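Local coordinates for protein putidaredoxin reductase (Pseudomonas putida, PDB 1Q1R) that probably passes electrons from NADH through its bound FAD to the iron-sulfur protein putidaredoxin, which supplies cytochrome P450cam, at residues T110-P116 with I246-N251; V282-F288 with N304-A309. All coordinates share one frame; numbering follows the deposited sequence.

Contact 1 (110-116 with 246-251) closes before contact 2 (282-288 with 304-309) opens, so the two follow one another along the chain, their centres about 14 Å apart. Contact 1 pairs strands 112-114 and 248-250, which follow strands 105-108 and 241-244, one from each of the two parallel sheets of the glutathione reductase fold. Contact 2 sets the loop after strand 279-281, the edge strand next to 105-108, against helix 302-316. Both reach FAD, contact 1 beside the adenine and pyrophosphate, contact 2 at pyrophosphate and ribityl chain. They meet where Cys285 CB packs 3.3 Å from Gly111 O.

Contact 1: T110-P116 with I246-N251; sequences TGGRPRP and IGLIPN. With FAD (flavin-adenine dinucleotide), chain C.
Ile246 lays its CG1 against the carbonyl of Arg115, and its CD1 reaches Pro116 O at 3.5 Å. A water joins the same corner: it gives hydrogens to Arg115 O and Gly247 O and takes one from Ile246 N. Gly247 O also accepts a hydrogen bond from Arg115 N. Leu248 turns CD1 onto the Arg113 carbonyl, 3.3 Å from Arg113 O, while CD2 lies over Gly112 CA, where a beta carbon would clash. Ile249 forms the hydrogen-bonded pair with Arg113: Ile249 N to Arg113 O at 2.7 Å, and Arg113 N back to Ile249 O. Its branches part between two arginines, CG2 over one face of the Arg113 guanidinium and CG1 over a face of that of Arg115, 3.4 Å from Arg115 NH1. This two-stranded antiparallel ribbon, 112-114 with 248-250, links the FAD region with what is probably the NADH-binding region of a glutathione reductase-type fold. Pro250 faces Gly112 in a non-hydrogen-bonded pair, their CA atoms 3.9 Å apart. Asn251 is gripped at four points. Its N bonds to Gly111 O, and Thr110 OG1 gives a hydrogen bond to Asn251 O at 2.6 Å. With CG beside its own backbone N (chi1 -68°), the amide reaches to residues 110-113: ND2 makes a nearly straight bond to Thr110 O (171°), and OD1 takes one from Arg113 NH1 at 2.7 Å, with guanidinium and amide nearly coplanar. The other nitrogen, Arg113 NH2, forms a salt bridge with Glu253. Gly111 CA passes 3.1 Å from O3P of FAD.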
loop_
_atom_site.group_PDB
_atom_site.type_symbol
_atom_site.label_atom_id
_atom_site.label_comp_id
_atom_site.label_asym_id
_atom_site.label_seq_id
_atom_site.Cartn_x
_atom_site.Cartn_y
_atom_site.Cartn_z
ATOM N N THR A 110 3.772 -1.235 12.765
ATOM C CA THR A 110 4.723 -2.196 12.221
ATOM C C THR A 110 4.657 -2.525 10.738
ATOM O O THR A 110 5.519 -3.240 10.231
ATOM C CB THR A 110 4.630 -3.514 13.008
ATOM O OG1 THR A 110 3.292 -4.023 12.928
ATOM C CG2 THR A 110 4.984 -3.277 14.465
ATOM N N GLY A 111 3.638 -2.024 10.050
ATOM C CA GLY A 111 3.512 -2.278 8.626
ATOM C C GLY A 111 3.527 -3.744 8.234
ATOM O O GLY A 111 2.905 -4.583 8.887
ATOM N N GLY A 112 4.236 -4.051 7.154
ATOM C CA GLY A 112 4.320 -5.422 6.691
ATOM C C GLY A 112 5.653 -5.694 6.024
ATOM O O GLY A 112 6.477 -4.788 5.881
ATOM N N ARG A 113 5.866 -6.944 5.624
ATOM C CA ARG A 113 7.098 -7.349 4.959
ATOM C C ARG A 113 6.750 -8.116 3.683
ATOM O O ARG A 113 5.700 -8.753 3.601
ATOM C CB ARG A 113 7.934 -8.227 5.895
ATOM C CG ARG A 113 7.197 -9.449 6.430
ATOM C CD ARG A 113 8.114 -10.309 7.288
ATOM N NE ARG A 113 7.479 -11.564 7.686
ATOM C CZ ARG A 113 6.681 -11.708 8.739
ATOM N NH1 ARG A 113 6.409 -10.673 9.527
ATOM N NH2 ARG A 113 6.155 -12.896 9.008
ATOM N N PRO A 114 7.626 -8.062 2.666
ATOM C CA PRO A 114 7.360 -8.771 1.411
ATOM C C PRO A 114 7.179 -10.270 1.622
ATOM O O PRO A 114 7.929 -10.887 2.376
ATOM C CB PRO A 114 8.599 -8.469 0.570
ATOM C CG PRO A 114 9.049 -7.136 1.090
ATOM C CD PRO A 114 8.890 -7.308 2.581
ATOM N N ARG A 115 6.182 -10.848 0.959
ATOM C CA ARG A 115 5.942 -12.280 1.061
ATOM C C ARG A 115 7.018 -12.977 0.243
ATOM O O ARG A 115 7.108 -12.786 -0.970
ATOM C CB ARG A 115 4.568 -12.653 0.497
ATOM C CG ARG A 115 4.275 -14.154 0.573
ATOM C CD ARG A 115 2.983 -14.521 -0.153
ATOM N NE ARG A 115 1.840 -13.757 0.341
ATOM C CZ ARG A 115 1.385 -13.815 1.589
ATOM N NH1 ARG A 115 1.972 -14.607 2.478
ATOM N NH2 ARG A 115 0.345 -13.076 1.951
ATOM N N PRO A 116 7.850 -13.797 0.894
ATOM C CA PRO A 116 8.922 -14.511 0.191
ATOM C C PRO A 116 8.398 -15.489 -0.864
ATOM O O PRO A 116 7.359 -16.119 -0.673
ATOM C CB PRO A 116 9.651 -15.241 1.319
ATOM C CG PRO A 116 9.376 -14.383 2.527
ATOM C CD PRO A 116 7.924 -14.029 2.346
ATOM N N ILE A 246 4.871 -10.630 -4.618
ATOM C CA ILE A 246 3.691 -11.481 -4.546
ATOM C C ILE A 246 2.840 -11.194 -3.315
ATOM O O ILE A 246 2.211 -12.095 -2.764
ATOM C CB ILE A 246 4.082 -12.975 -4.539
ATOM C CG1 ILE A 246 4.988 -13.273 -3.344
ATOM C CG2 ILE A 246 4.783 -13.327 -5.840
ATOM C CD1 ILE A 246 5.284 -14.740 -3.150
ATOM N N GLY A 247 2.820 -9.937 -2.883
ATOM C CA GLY A 247 2.022 -9.589 -1.725
ATOM C C GLY A 247 2.826 -9.219 -0.501
ATOM O O GLY A 247 4.052 -9.349 -0.474
ATOM N N LEU A 248 2.114 -8.773 0.528
ATOM C CA LEU A 248 2.725 -8.349 1.774
ATOM C C LEU A 248 2.210 -9.171 2.950
ATOM O O LEU A 248 1.052 -9.588 2.969
ATOM C CB LEU A 248 2.394 -6.874 2.019
ATOM C CG LEU A 248 3.164 -6.120 3.098
ATOM C CD1 LEU A 248 4.579 -5.853 2.595
ATOM C CD2 LEU A 248 2.460 -4.803 3.410
ATOM N N ILE A 249 3.079 -9.401 3.927
ATOM C CA ILE A 249 2.705 -10.126 5.133
ATOM C C ILE A 249 2.724 -9.096 6.252
ATOM O O ILE A 249 3.765 -8.505 6.539
ATOM C CB ILE A 249 3.715 -11.243 5.479
ATOM C CG1 ILE A 249 3.693 -12.326 4.397
ATOM C CG2 ILE A 249 3.368 -11.851 6.839
ATOM C CD1 ILE A 249 4.684 -13.462 4.646
ATOM N N PRO A 250 1.572 -8.850 6.891
ATOM C CA PRO A 250 1.569 -7.863 7.972
ATOM C C PRO A 250 2.457 -8.324 9.125
ATOM O O PRO A 250 2.490 -9.514 9.441
ATOM C CB PRO A 250 0.094 -7.782 8.354
ATOM C CG PRO A 250 -0.396 -9.178 8.086
ATOM C CD PRO A 250 0.259 -9.507 6.764
ATOM N N ASN A 251 3.183 -7.388 9.733
ATOM C CA ASN A 251 4.069 -7.700 10.852
ATOM C C ASN A 251 3.282 -7.667 12.166
ATOM O O ASN A 251 3.206 -6.635 12.835
ATOM C CB ASN A 251 5.239 -6.703 10.907
ATOM C CG ASN A 251 6.202 -6.862 9.734
ATOM O OD1 ASN A 251 6.626 -7.975 9.415
ATOM N ND2 ASN A 251 6.561 -5.747 9.097
HETATM P PA FAD C . 5.734 0.338 6.747
HETATM O O1A FAD C . 6.071 -1.077 6.458
HETATM O O2A FAD C . 6.037 1.361 5.720
HETATM O O5B FAD C . 6.441 0.785 8.112
HETATM C C5B FAD C . 6.568 -0.108 9.226
HETATM C C4B FAD C . 7.988 0.022 9.804
HETATM O O4B FAD C . 8.035 -0.568 11.152
HETATM C C3B FAD C . 9.000 -0.771 8.963
HETATM O O3B FAD C . 10.238 -0.049 8.911
HETATM C C2B FAD C . 9.192 -2.036 9.762
HETATM O O2B FAD C . 10.484 -2.596 9.507
HETATM C C1B FAD C . 9.133 -1.506 11.180
HETATM N N9A FAD C . 8.961 -2.559 12.219
HETATM C C8A FAD C . 8.140 -3.623 12.165
HETATM N N7A FAD C . 8.290 -4.346 13.281
HETATM C C5A FAD C . 9.201 -3.742 14.039
HETATM C C6A FAD C . 9.763 -4.026 15.286
HETATM N N6A FAD C . 9.396 -5.116 15.957
HETATM N N1A FAD C . 10.694 -3.185 15.802
HETATM C C2A FAD C . 11.081 -2.090 15.132
HETATM N N3A FAD C . 10.556 -1.803 13.933
HETATM C C4A FAD C . 9.621 -2.608 13.371
HETATM N N1 FAD C . 0.240 3.484 -1.358
HETATM C C2 FAD C . -0.587 4.385 -2.040
HETATM O O2 FAD C . -1.611 4.805 -1.504
HETATM N N3 FAD C . -0.228 4.813 -3.331
HETATM C C4 FAD C . 0.962 4.339 -3.930
HETATM O O4 FAD C . 1.286 4.756 -5.041
HETATM C C4X FAD C . 1.788 3.432 -3.245
HETATM N N5 FAD C . 2.964 3.009 -3.792
HETATM C C5X FAD C . 3.824 2.186 -3.124
HETATM C C6 FAD C . 5.044 1.796 -3.716
HETATM C C7 FAD C . 5.946 0.964 -3.015
HETATM C C7M FAD C . 7.254 0.525 -3.698
HETATM C C8 FAD C . 5.627 0.525 -1.704
HETATM C C8M FAD C . 6.593 -0.358 -0.900
HETATM C C9 FAD C . 4.410 0.914 -1.116
HETATM C C9A FAD C . 3.507 1.740 -1.819
HETATM N N10 FAD C . 2.280 2.156 -1.234
HETATM C C10 FAD C . 1.422 3.012 -1.955
HETATM C "C1'" FAD C . 1.891 1.682 0.129
HETATM C "C2'" FAD C . 2.138 2.775 1.172
HETATM O "O2'" FAD C . 3.459 3.297 0.998
HETATM C "C3'" FAD C . 1.972 2.224 2.600
HETATM O "O3'" FAD C . 0.681 1.613 2.719
HETATM C "C4'" FAD C . 2.110 3.347 3.636
HETATM O "O4'" FAD C . 3.396 3.959 3.509
HETATM C "C5'" FAD C . 1.947 2.834 5.077
HETATM O "O5'" FAD C . 3.063 2.034 5.502
HETATM P P FAD C . 3.204 1.671 7.071
HETATM O O1P FAD C . 3.879 2.799 7.746
HETATM O O2P FAD C . 1.868 1.268 7.562
HETATM O O3P FAD C . 4.147 0.349 7.085
HETATM O O HOH W 1 6.386 -10.378 -2.083
#

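Contact 2: V282-F288 with N304-A309. With FAD (flavin-adenine dinucleotide), chain C.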
loop_
_atom_site.group_PDB
_atom_site.type_symbol
_atom_site.label_atom_id
_atom_site.label_comp_id
_atom_site.label_asym_id
_atom_site.label_seq_id
_atom_site.Cartn_x
_atom_site.Cartn_y
_atom_site.Cartn_z
ATOM N N VAL A 282 -1.919 0.656 13.748
ATOM C CA VAL A 282 -2.199 1.611 12.676
ATOM C C VAL A 282 -1.433 1.296 11.389
ATOM O O VAL A 282 -0.314 0.783 11.437
ATOM C CB VAL A 282 -1.821 3.038 13.148
ATOM C CG1 VAL A 282 -0.336 3.096 13.463
ATOM C CG2 VAL A 282 -2.187 4.075 12.102
ATOM N N GLY A 283 -2.043 1.603 10.244
ATOM C CA GLY A 283 -1.390 1.379 8.965
ATOM C C GLY A 283 -1.604 0.028 8.315
ATOM O O GLY A 283 -2.621 -0.626 8.530
ATOM N N ASP A 284 -0.630 -0.383 7.504
ATOM C CA ASP A 284 -0.678 -1.655 6.791
ATOM C C ASP A 284 -0.920 -2.862 7.701
ATOM O O ASP A 284 -1.472 -3.863 7.264
ATOM C CB ASP A 284 0.638 -1.893 6.034
ATOM C CG ASP A 284 0.818 -0.969 4.839
ATOM O OD1 ASP A 284 0.057 0.011 4.699
ATOM O OD2 ASP A 284 1.739 -1.229 4.036
ATOM N N CYS A 285 -0.498 -2.764 8.957
ATOM C CA CYS A 285 -0.634 -3.881 9.891
ATOM C C CYS A 285 -1.974 -3.983 10.599
ATOM O O CYS A 285 -2.239 -4.979 11.274
ATOM C CB CYS A 285 0.456 -3.804 10.961
ATOM S SG CYS A 285 0.136 -2.588 12.270
ATOM N N ALA A 286 -2.820 -2.971 10.446
ATOM C CA ALA A 286 -4.098 -2.954 11.147
ATOM C C ALA A 286 -5.322 -3.500 10.426
ATOM O O ALA A 286 -5.643 -3.091 9.308
ATOM C CB ALA A 286 -4.386 -1.532 11.631
ATOM N N ARG A 287 -5.999 -4.440 11.080
ATOM C CA ARG A 287 -7.230 -5.000 10.543
ATOM C C ARG A 287 -8.330 -4.326 11.355
ATOM O O ARG A 287 -8.407 -4.489 12.570
ATOM C CB ARG A 287 -7.294 -6.517 10.728
ATOM C CG ARG A 287 -8.643 -7.107 10.303
ATOM C CD ARG A 287 -8.539 -8.587 10.042
ATOM N NE ARG A 287 -7.671 -8.855 8.902
ATOM C CZ ARG A 287 -8.014 -8.654 7.636
ATOM N NH1 ARG A 287 -9.218 -8.188 7.337
ATOM N NH2 ARG A 287 -7.151 -8.920 6.665
ATOM N N PHE A 288 -9.168 -3.550 10.680
ATOM C CA PHE A 288 -10.233 -2.827 11.357
ATOM C C PHE A 288 -11.590 -3.105 10.727
ATOM O O PHE A 288 -11.683 -3.666 9.636
ATOM C CB PHE A 288 -9.939 -1.329 11.304
ATOM C CG PHE A 288 -9.985 -0.752 9.913
ATOM C CD1 PHE A 288 -11.121 -0.090 9.457
ATOM C CD2 PHE A 288 -8.895 -0.885 9.052
ATOM C CE1 PHE A 288 -11.171 0.433 8.162
ATOM C CE2 PHE A 288 -8.937 -0.365 7.753
ATOM C CZ PHE A 288 -10.075 0.294 7.312
ATOM N N ASN A 304 -4.898 5.418 3.689
ATOM C CA ASN A 304 -5.320 4.659 4.859
ATOM C C ASN A 304 -4.428 4.959 6.062
ATOM O O ASN A 304 -4.917 5.155 7.178
ATOM C CB ASN A 304 -5.305 3.160 4.554
ATOM C CG ASN A 304 -5.740 2.324 5.743
ATOM O OD1 ASN A 304 -4.951 1.552 6.300
ATOM N ND2 ASN A 304 -6.997 2.479 6.147
ATOM N N ALA A 305 -3.119 5.008 5.839
ATOM C CA ALA A 305 -2.187 5.289 6.926
ATOM C C ALA A 305 -2.421 6.687 7.482
ATOM O O ALA A 305 -2.408 6.892 8.696
ATOM C CB ALA A 305 -0.743 5.157 6.436
ATOM N N LEU A 306 -2.634 7.653 6.594
ATOM C CA LEU A 306 -2.862 9.027 7.023
ATOM C C LEU A 306 -4.145 9.132 7.851
ATOM O O LEU A 306 -4.143 9.697 8.947
ATOM C CB LEU A 306 -2.940 9.953 5.805
ATOM C CG LEU A 306 -1.664 10.047 4.957
ATOM C CD1 LEU A 306 -1.908 10.912 3.716
ATOM C CD2 LEU A 306 -0.545 10.633 5.799
ATOM N N GLU A 307 -5.233 8.577 7.326
ATOM C CA GLU A 307 -6.519 8.613 8.014
ATOM C C GLU A 307 -6.426 7.964 9.393
ATOM O O GLU A 307 -6.806 8.568 10.397
ATOM C CB GLU A 307 -7.588 7.913 7.168
ATOM C CG GLU A 307 -8.934 7.744 7.871
ATOM C CD GLU A 307 -10.006 7.156 6.970
ATOM O OE1 GLU A 307 -9.691 6.248 6.173
ATOM O OE2 GLU A 307 -11.171 7.589 7.070
ATOM N N GLN A 308 -5.902 6.742 9.444
ATOM C CA GLN A 308 -5.771 6.036 10.712
ATOM C C GLN A 308 -4.831 6.746 11.684
ATOM O O GLN A 308 -5.111 6.828 12.880
ATOM C CB GLN A 308 -5.296 4.596 10.478
ATOM C CG GLN A 308 -6.326 3.732 9.774
ATOM C CD GLN A 308 -5.982 2.249 9.776
ATOM O OE1 GLN A 308 -6.694 1.441 9.180
ATOM N NE2 GLN A 308 -4.895 1.885 10.450
ATOM N N ALA A 309 -3.721 7.265 11.172
ATOM C CA ALA A 309 -2.758 7.960 12.020
ATOM C C ALA A 309 -3.358 9.239 12.605
ATOM O O ALA A 309 -3.091 9.597 13.753
ATOM C CB ALA A 309 -1.496 8.286 11.221
HETATM P PA FAD C . 5.734 0.338 6.747
HETATM O O1A FAD C . 6.071 -1.077 6.458
HETATM O O2A FAD C . 6.037 1.361 5.720
HETATM O O5B FAD C . 6.441 0.785 8.112
HETATM C C5B FAD C . 6.568 -0.108 9.226
HETATM C C4B FAD C . 7.988 0.022 9.804
HETATM O O4B FAD C . 8.035 -0.568 11.152
HETATM C C3B FAD C . 9.000 -0.771 8.963
HETATM O O3B FAD C . 10.238 -0.049 8.911
HETATM C C2B FAD C . 9.192 -2.036 9.762
HETATM O O2B FAD C . 10.484 -2.596 9.507
HETATM C C1B FAD C . 9.133 -1.506 11.180
HETATM N N9A FAD C . 8.961 -2.559 12.219
HETATM C C8A FAD C . 8.140 -3.623 12.165
HETATM N N7A FAD C . 8.290 -4.346 13.281
HETATM C C5A FAD C . 9.201 -3.742 14.039
HETATM C C6A FAD C . 9.763 -4.026 15.286
HETATM N N6A FAD C . 9.396 -5.116 15.957
HETATM N N1A FAD C . 10.694 -3.185 15.802
HETATM C C2A FAD C . 11.081 -2.090 15.132
HETATM N N3A FAD C . 10.556 -1.803 13.933
HETATM C C4A FAD C . 9.621 -2.608 13.371
HETATM N N1 FAD C . 0.240 3.484 -1.358
HETATM C C2 FAD C . -0.587 4.385 -2.040
HETATM O O2 FAD C . -1.611 4.805 -1.504
HETATM N N3 FAD C . -0.228 4.813 -3.331
HETATM C C4 FAD C . 0.962 4.339 -3.930
HETATM O O4 FAD C . 1.286 4.756 -5.041
HETATM C C4X FAD C . 1.788 3.432 -3.245
HETATM N N5 FAD C . 2.964 3.009 -3.792
HETATM C C5X FAD C . 3.824 2.186 -3.124
HETATM C C6 FAD C . 5.044 1.796 -3.716
HETATM C C7 FAD C . 5.946 0.964 -3.015
HETATM C C7M FAD C . 7.254 0.525 -3.698
HETATM C C8 FAD C . 5.627 0.525 -1.704
HETATM C C8M FAD C . 6.593 -0.358 -0.900
HETATM C C9 FAD C . 4.410 0.914 -1.116
HETATM C C9A FAD C . 3.507 1.740 -1.819
HETATM N N10 FAD C . 2.280 2.156 -1.234
HETATM C C10 FAD C . 1.422 3.012 -1.955
HETATM C "C1'" FAD C . 1.891 1.682 0.129
HETATM C "C2'" FAD C . 2.138 2.775 1.172
HETATM O "O2'" FAD C . 3.459 3.297 0.998
HETATM C "C3'" FAD C . 1.972 2.224 2.600
HETATM O "O3'" FAD C . 0.681 1.613 2.719
HETATM C "C4'" FAD C . 2.110 3.347 3.636
HETATM O "O4'" FAD C . 3.396 3.959 3.509
HETATM C "C5'" FAD C . 1.947 2.834 5.077
HETATM O "O5'" FAD C . 3.063 2.034 5.502
HETATM P P FAD C . 3.204 1.671 7.071
HETATM O O1P FAD C . 3.879 2.799 7.746
HETATM O O2P FAD C . 1.868 1.268 7.562
HETATM O O3P FAD C . 4.147 0.349 7.085
#
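Val282 packs on the helix: Val282 CG2 lies 3.5 Å from Gln308 CB and also meets Ala309. With CG1 between the backbone N and the carbonyl carbon (chi1 61°), CG2 stands anti to the N and meets the helix. The backbones come close here, Gly283 CA lying 4.5 Å from Ala305 CA. Farther along, the ring of Phe288 passes the amide of Asn304 with the two planes 19° apart, Phe288 CE2 being 3.8 Å from Asn304 ND2. The end of Gln308 fills the space between Gly283, Ala286 and this ring, its amide plane nearly perpendicular to the ring (88°). Such an arrangement, the loop after strand 279-281 set against helix 302-316, belongs to the FAD-binding part of the glutathione reductase fold, where a Gly-Asp pair meets the cofactor. The polar bonds go to FAD. Asp284 N donates to FAD O2P at 3.0 Å, and Asp284 OD1 accepts from FAD O3' of the ribityl chain at 2.6 Å; OD2 of the same carboxylate forms a salt bridge with Arg134. With an alanine here, FAD O3' would probably lose this acceptor and Arg134 its carboxylate mate. From the helix side, Ala305 CB packs on FAD C5' at 3.8 Å. A beta carbon on Gly283 would strike FAD O2P, and its backbone angles independently require glycine.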